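Local coordinates for protein packaging enzyme P4 (Pseudomonas phage phi6, PDB 4BLO) that hydrolyses nucleoside triphosphates as a hexameric RecA-like packaging ATPase, probably driving viral RNA into the phage capsid, at residues L[241-244]-L[245-249]; L[256-260]-L[261-265]; L[267-271]-L[272-276]. All coordinates share one frame; numbering follows the deposited sequence.

Contact 1 of 3, residues L[241-244]-L[245-249]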
# COMPACT_ATOMS: atom_id res chain seq x y z
N GLU L 241 -21.69 15.04 -5.06
CA GLU L 241 -22.94 14.65 -5.72
C GLU L 241 -22.98 13.14 -5.93
O GLU L 241 -24.01 12.52 -5.64
CB GLU L 241 -23.11 15.39 -7.06
CG GLU L 241 -23.75 16.77 -6.89
CD GLU L 241 -25.27 16.82 -6.86
OE1 GLU L 241 -25.91 15.96 -7.51
OE2 GLU L 241 -25.81 17.78 -6.27
N TYR L 242 -21.87 12.54 -6.41
CA TYR L 242 -21.75 11.10 -6.63
C TYR L 242 -21.89 10.37 -5.30
O TYR L 242 -22.68 9.45 -5.22
CB TYR L 242 -20.40 10.76 -7.31
CG TYR L 242 -20.12 9.27 -7.44
CD1 TYR L 242 -20.57 8.54 -8.54
CD2 TYR L 242 -19.39 8.59 -6.47
CE1 TYR L 242 -20.33 7.17 -8.66
CE2 TYR L 242 -19.15 7.22 -6.57
CZ TYR L 242 -19.61 6.52 -7.67
OH TYR L 242 -19.36 5.17 -7.78
N VAL L 243 -21.14 10.78 -4.26
CA VAL L 243 -21.14 10.18 -2.92
C VAL L 243 -22.55 10.26 -2.30
O VAL L 243 -23.02 9.29 -1.72
CB VAL L 243 -20.05 10.78 -1.99
CG1 VAL L 243 -20.13 10.23 -0.56
CG2 VAL L 243 -18.66 10.54 -2.56
N PHE L 244 -23.25 11.39 -2.46
CA PHE L 244 -24.59 11.51 -1.91
C PHE L 244 -25.53 10.47 -2.56
O PHE L 244 -26.22 9.74 -1.83
CB PHE L 244 -25.13 12.95 -2.06
CG PHE L 244 -26.49 13.13 -1.43
CD1 PHE L 244 -26.62 13.26 -0.05
CD2 PHE L 244 -27.64 13.14 -2.20
CE1 PHE L 244 -27.87 13.41 0.54
CE2 PHE L 244 -28.89 13.29 -1.61
CZ PHE L 244 -29.01 13.41 -0.24
N GLY L 245 -25.50 10.40 -3.89
CA GLY L 245 -26.29 9.45 -4.67
C GLY L 245 -26.09 8.02 -4.20
O GLY L 245 -27.04 7.23 -4.14
N GLN L 246 -24.86 7.74 -3.79
CA GLN L 246 -24.46 6.44 -3.30
C GLN L 246 -24.96 6.22 -1.88
O GLN L 246 -25.36 5.12 -1.55
CB GLN L 246 -22.93 6.29 -3.37
CG GLN L 246 -22.32 6.37 -4.79
CD GLN L 246 -22.78 5.30 -5.76
OE1 GLN L 246 -22.93 4.14 -5.39
NE2 GLN L 246 -23.00 5.67 -7.01
N VAL L 247 -24.95 7.28 -1.04
CA VAL L 247 -25.40 7.24 0.36
C VAL L 247 -26.92 7.07 0.41
O VAL L 247 -27.44 6.33 1.25
CB VAL L 247 -24.91 8.47 1.16
CG1 VAL L 247 -25.61 8.57 2.51
CG2 VAL L 247 -23.39 8.42 1.37
N MET L 248 -27.63 7.71 -0.53
CA MET L 248 -29.08 7.61 -0.66
C MET L 248 -29.53 6.13 -0.79
O MET L 248 -30.55 5.75 -0.23
CB MET L 248 -29.52 8.39 -1.89
CG MET L 248 -30.16 9.73 -1.61
SD MET L 248 -30.28 10.50 -3.24
CE MET L 248 -31.63 11.61 -3.01
N ALA L 249 -28.74 5.32 -1.52
CA ALA L 249 -28.96 3.88 -1.77
C ALA L 249 -28.53 3.00 -0.56
O ALA L 249 -28.76 1.79 -0.59
CB ALA L 249 -28.18 3.47 -3.01

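Contact 2 of 3, residues L[256-260]-L[261-265]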
# COMPACT_ATOMS: atom_id res chain seq x y z
N LEU L 256 -28.83 16.47 1.98
CA LEU L 256 -27.65 17.16 1.50
C LEU L 256 -27.75 18.63 1.89
O LEU L 256 -28.82 19.23 1.76
CB LEU L 256 -27.43 17.00 -0.03
CG LEU L 256 -26.13 17.65 -0.63
CD1 LEU L 256 -24.85 16.98 -0.11
CD2 LEU L 256 -26.15 17.67 -2.14
N CYS L 257 -26.66 19.19 2.39
CA CYS L 257 -26.53 20.60 2.77
C CYS L 257 -25.54 21.28 1.89
O CYS L 257 -24.48 20.74 1.56
CB CYS L 257 -26.14 20.74 4.24
SG CYS L 257 -27.45 20.35 5.40
N ALA L 258 -25.86 22.51 1.56
CA ALA L 258 -25.07 23.39 0.73
C ALA L 258 -25.50 24.82 0.98
O ALA L 258 -26.70 25.14 0.92
CB ALA L 258 -25.24 23.01 -0.74
N ASP L 259 -24.51 25.67 1.29
CA ASP L 259 -24.63 27.12 1.55
C ASP L 259 -25.67 27.45 2.64
O ASP L 259 -26.51 28.34 2.44
CB ASP L 259 -24.94 27.89 0.24
CG ASP L 259 -23.93 27.64 -0.88
OD1 ASP L 259 -22.83 28.25 -0.84
OD2 ASP L 259 -24.23 26.82 -1.77
N GLY L 260 -25.61 26.72 3.75
CA GLY L 260 -26.50 26.91 4.90
C GLY L 260 -27.89 26.32 4.80
O GLY L 260 -28.62 26.28 5.80
N ASN L 261 -28.28 25.84 3.59
CA ASN L 261 -29.60 25.27 3.32
C ASN L 261 -29.51 23.80 2.94
O ASN L 261 -28.42 23.27 2.73
CB ASN L 261 -30.31 26.03 2.19
CG ASN L 261 -30.58 27.47 2.50
OD1 ASN L 261 -31.45 27.78 3.31
ND2 ASN L 261 -29.85 28.38 1.85
N VAL L 262 -30.70 23.18 2.80
CA VAL L 262 -30.87 21.79 2.36
C VAL L 262 -31.01 21.79 0.84
O VAL L 262 -31.97 22.31 0.29
CB VAL L 262 -32.04 21.08 3.07
CG1 VAL L 262 -32.25 19.70 2.48
CG2 VAL L 262 -31.79 20.99 4.57
N SER L 263 -30.03 21.21 0.19
CA SER L 263 -29.89 21.10 -1.25
C SER L 263 -30.70 19.92 -1.81
O SER L 263 -31.35 20.06 -2.85
CB SER L 263 -28.41 20.94 -1.59
OG SER L 263 -28.13 20.98 -2.98
N ARG L 264 -30.65 18.74 -1.13
CA ARG L 264 -31.35 17.51 -1.53
C ARG L 264 -31.78 16.64 -0.33
O ARG L 264 -31.09 16.60 0.68
CB ARG L 264 -30.47 16.67 -2.45
CG ARG L 264 -30.53 17.10 -3.91
CD ARG L 264 -29.46 16.43 -4.75
NE ARG L 264 -29.94 15.15 -5.27
CZ ARG L 264 -29.24 14.37 -6.09
NH1 ARG L 264 -28.02 14.73 -6.48
NH2 ARG L 264 -29.75 13.22 -6.52
N THR L 265 -32.94 15.94 -0.47
CA THR L 265 -33.43 14.99 0.53
C THR L 265 -33.99 13.72 -0.10
O THR L 265 -34.41 13.71 -1.25
CB THR L 265 -34.48 15.57 1.48
OG1 THR L 265 -35.62 16.05 0.77
CG2 THR L 265 -33.90 16.55 2.47

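Contact 3 of 3, residues L[267-271]-L[272-276]. With ADP (adenosine-5'-diphosphate), chain N.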
# COMPACT_ATOMS: atom_id res chain seq x y z
N PHE L 267 -36.25 10.26 1.68
CA PHE L 267 -36.85 9.58 2.84
C PHE L 267 -37.75 8.46 2.37
O PHE L 267 -38.60 8.65 1.50
CB PHE L 267 -37.61 10.57 3.75
CG PHE L 267 -36.78 11.72 4.28
CD1 PHE L 267 -35.80 11.50 5.25
CD2 PHE L 267 -36.99 13.02 3.83
CE1 PHE L 267 -35.04 12.57 5.75
CE2 PHE L 267 -36.23 14.09 4.34
CZ PHE L 267 -35.26 13.85 5.30
N ARG L 268 -37.52 7.28 2.96
CA ARG L 268 -38.28 6.04 2.73
C ARG L 268 -39.40 6.01 3.75
O ARG L 268 -39.18 5.63 4.90
CB ARG L 268 -37.37 4.81 2.84
CG ARG L 268 -36.22 4.80 1.85
CD ARG L 268 -35.31 3.62 2.03
NE ARG L 268 -34.01 3.87 1.39
CZ ARG L 268 -33.68 3.50 0.16
NH1 ARG L 268 -34.54 2.80 -0.59
NH2 ARG L 268 -32.49 3.79 -0.33
N THR L 269 -40.59 6.50 3.35
CA THR L 269 -41.76 6.63 4.22
C THR L 269 -42.78 5.52 4.00
O THR L 269 -42.60 4.68 3.12
CB THR L 269 -42.45 7.99 3.97
OG1 THR L 269 -43.06 8.00 2.67
CG2 THR L 269 -41.51 9.18 4.15
N ASN L 270 -43.88 5.57 4.78
CA ASN L 270 -45.01 4.65 4.64
C ASN L 270 -45.83 5.03 3.38
O ASN L 270 -46.57 4.19 2.85
CB ASN L 270 -45.90 4.61 5.91
CG ASN L 270 -46.32 5.93 6.53
OD1 ASN L 270 -46.50 6.96 5.86
ND2 ASN L 270 -46.56 5.92 7.83
N LYS L 271 -45.65 6.28 2.87
CA LYS L 271 -46.29 6.81 1.66
C LYS L 271 -45.40 6.55 0.43
O LYS L 271 -45.79 6.88 -0.69
CB LYS L 271 -46.59 8.33 1.79
CG LYS L 271 -47.38 8.74 3.02
CD LYS L 271 -48.83 8.95 2.68
CE LYS L 271 -49.59 9.53 3.84
NZ LYS L 271 -50.72 10.34 3.36
N GLY L 272 -44.22 5.97 0.66
CA GLY L 272 -43.24 5.62 -0.36
C GLY L 272 -41.93 6.40 -0.31
O GLY L 272 -41.77 7.29 0.53
N ARG L 273 -40.98 6.09 -1.25
CA ARG L 273 -39.68 6.79 -1.34
C ARG L 273 -39.88 8.20 -1.90
O ARG L 273 -40.36 8.36 -3.03
CB ARG L 273 -38.63 6.03 -2.18
CG ARG L 273 -38.12 4.73 -1.57
CD ARG L 273 -37.37 3.87 -2.58
NE ARG L 273 -36.08 4.47 -2.97
CZ ARG L 273 -35.33 4.06 -3.99
NH1 ARG L 273 -35.72 3.05 -4.76
NH2 ARG L 273 -34.19 4.68 -4.26
N ILE L 274 -39.55 9.22 -1.08
CA ILE L 274 -39.76 10.61 -1.48
C ILE L 274 -38.44 11.31 -1.63
O ILE L 274 -37.68 11.44 -0.67
CB ILE L 274 -40.72 11.37 -0.51
CG1 ILE L 274 -42.11 10.68 -0.48
CG2 ILE L 274 -40.84 12.86 -0.89
CD1 ILE L 274 -42.86 10.86 0.80
N PHE L 275 -38.19 11.79 -2.86
CA PHE L 275 -37.00 12.54 -3.24
C PHE L 275 -37.34 14.01 -3.36
O PHE L 275 -38.23 14.38 -4.13
CB PHE L 275 -36.39 12.03 -4.57
CG PHE L 275 -35.96 10.59 -4.57
CD1 PHE L 275 -34.70 10.22 -4.14
CD2 PHE L 275 -36.81 9.60 -5.03
CE1 PHE L 275 -34.30 8.89 -4.17
CE2 PHE L 275 -36.42 8.26 -5.04
CZ PHE L 275 -35.17 7.92 -4.62
N ASN L 276 -36.63 14.84 -2.58
CA ASN L 276 -36.77 16.30 -2.54
C ASN L 276 -38.24 16.76 -2.37
O ASN L 276 -38.79 17.39 -3.27
CB ASN L 276 -36.14 16.92 -3.80
CG ASN L 276 -34.71 16.54 -4.06
OD1 ASN L 276 -34.09 15.78 -3.32
ND2 ASN L 276 -34.16 17.05 -5.13
PB ADP N . -31.36 0.60 -7.63
O1B ADP N . -30.60 0.49 -8.97
O2B ADP N . -31.69 -0.81 -7.11
O3B ADP N . -30.52 1.31 -6.62
PA ADP N . -34.24 1.10 -7.47
O1A ADP N . -34.30 0.78 -5.97
O2A ADP N . -34.73 -0.06 -8.26
O3A ADP N . -32.72 1.41 -7.87
O5' ADP N . -35.13 2.36 -7.80
C5' ADP N . -34.85 3.17 -8.96
C4' ADP N . -35.91 4.22 -9.13
O4' ADP N . -35.88 5.13 -8.01
C3' ADP N . -35.70 5.10 -10.36
O3' ADP N . -36.27 4.48 -11.51
C2' ADP N . -36.36 6.41 -9.95
O2' ADP N . -37.76 6.42 -10.20
C1' ADP N . -36.04 6.47 -8.45
N9 ADP N . -34.85 7.25 -8.11
C8 ADP N . -33.62 6.77 -7.70
N7 ADP N . -32.73 7.70 -7.47
C5 ADP N . -33.41 8.89 -7.74
C6 ADP N . -33.02 10.24 -7.71
N6 ADP N . -31.79 10.65 -7.36
N1 ADP N . -33.94 11.17 -8.05
C2 ADP N . -35.16 10.77 -8.40
N3 ADP N . -35.65 9.53 -8.46
C4 ADP N . -34.71 8.62 -8.13

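Contact 1 of 3, residues L[241-244]-L[245-249]
Gln246 folds back over one face of the Tyr242 ring, one helical turn earlier, in the helix 240-248. Its CG sits 4.0 Å from the centroid of the Tyr242 ring and 21° off the ring normal, which meets the geometry of a CH-pi contact. The Gln246 chain bends at chi2 (-62°), and this bend lays the amide over the ring with the two planes 28° apart; Gln246 NE2 comes to 3.5 Å from Tyr242 CE1. The phenol itself is held by another chain, since Tyr242 OH is hydrogen-bonded to Val235 O of the second subunit, while Met234 of that subunit packs on both Tyr242 and Gln246.

A second aromatic contact involves sulfur. Met248 SD lies 4.5 Å from the centroid of the Phe244 ring, an oblique Met-aromatic pair; Met248 CE also approaches Phe244 CE2 at 3.5 Å. Aliphatic packing is slighter: Val243 CG1 and Val247 CG2 are 4.2 Å apart, on the side of the helix that meets helix 208-222 and strand 120-126.

Backbone bonds tie the turns together. Gly245 N donates to Glu241 O at 3.1 Å, and Met248 N to Phe244 O at 2.8 Å, with Gln246 N on Tyr242 O and Val247 N on Val243 O completing the i to i+4 series.

The chemistry implies a helix with differently equipped sides: an apolar one buried against the central sheet, and a Tyr-Gln surface whose polar ends face the subunit interface.

Contact 2 of 3, residues L[256-260]-L[261-265]
Leu256 O receives two backbone amides from the opposite strand, Ser263 N at 2.8 Å and, weakly, Arg264 N at 3.5 Å. Two residues thus face one, the mark of a classic beta bulge, and the register shifts by one between Leu256 and Cys257. Leu256 N completes the pairing with Arg264 by donating to Arg264 O at 2.6 Å, with an N-H...O angle of 172°.

Side chains follow from this. Ser263 turns toward the first strand, where its CB lies 3.9 Å from Ala258 CB and its OG 3.9 Å from Leu256 CD2. Leu256 CB meets Arg264 CB, but the arginine then leads away, its NH1 forming a salt bridge with Glu241. On the other face Cys257 SG is a loose 4.5 Å from Val262 CG2.

The hairpin closes through a type I' turn from Ala258 to Asn261, with positive phi at Asp259 and Gly260. Ala258 N donates to Asn261 O at 2.9 Å, and Asn261 N returns a bond to Ala258 O.

Gly260 touches one ADP and Arg264 another, so the hairpin borders two nucleotide sites. Leu256 and Arg264 pack against helix 240-248, while Cys257 and Val262 meet helix 132-140; Cys257 is also backbone-bonded to Met125 of strand 120-126.

Contact 3 of 3, residues L[267-271]-L[272-276]
Arg268 and Arg273 run side by side and point the same way, their guanidinium groups stacked with centres 4.5 Å apart and planes at 20°. Arg268 NH1 lies over one face of the Arg273 guanidinium, 3.3 Å from Arg273 NE. Anchoring differs between the two: Arg268 NH2 is hydrogen-bonded to Met248 O and its NE to Thr251 O, whereas Arg273 reaches the nucleotide. The bend of Arg273 at chi3 (69°) accompanies the approach of its NH1 to ADP O1A at 2.9 Å, and the same nitrogen donates to ADP O5' at 3.2 Å. The alpha-phosphate lies at the edge of this guanidinium, so the paired arginines belong to an anion-binding site, where the phosphate charge would probably offset their proximity.

Both arginines project from a beta hairpin at the edge of the P-loop NTPase sheet. Its regular part is firmly bonded, Ile274 N meeting Phe267 O at 2.8 Å and 175°. From strand 272-275 the Phe275 ring lays one face on the adenine, with Phe275 CE2 3.5 Å from ADP C4. The P-loop amides on this ADP come from the second subunit, which places the hairpin across the active-site interface.

Toward the exposed type I turn from Thr269 to Gly272 the bonding loosens, and Gly272 N reaches Thr269 O weakly. A side-chain bond is added here: Thr269 OG1 donates to Gly272 O at 2.6 Å, in the carbonyl plane on a lone pair, while Thr269 N approaches that oxygen from above the plane. Asn270 and Lys271 lie exposed at the bend.

Contact 1 is the most buried, a stretch of helix lying on the sheet that carries the other two. Contacts 2 and 3 are partly buried hairpins sharing strand 261-269, with exposed turns. Contact 1 relies on aromatic and apolar side chains, contact 2 on backbone bonds around a bulge, and contact 3 on arginines and an aromatic ring directed at ADP. They also touch one another: Phe244 CE2 packs 3.8 Å from Arg264 CB between contacts 1 and 2, and Thr265 O with Asn276 N at 2.8 Å probably links 2 and 3 by a hydrogen bond. Met248 CE, 3.5 Å from Phe275 CD1, bridges contacts 1 and 3, both of which touch the second subunit.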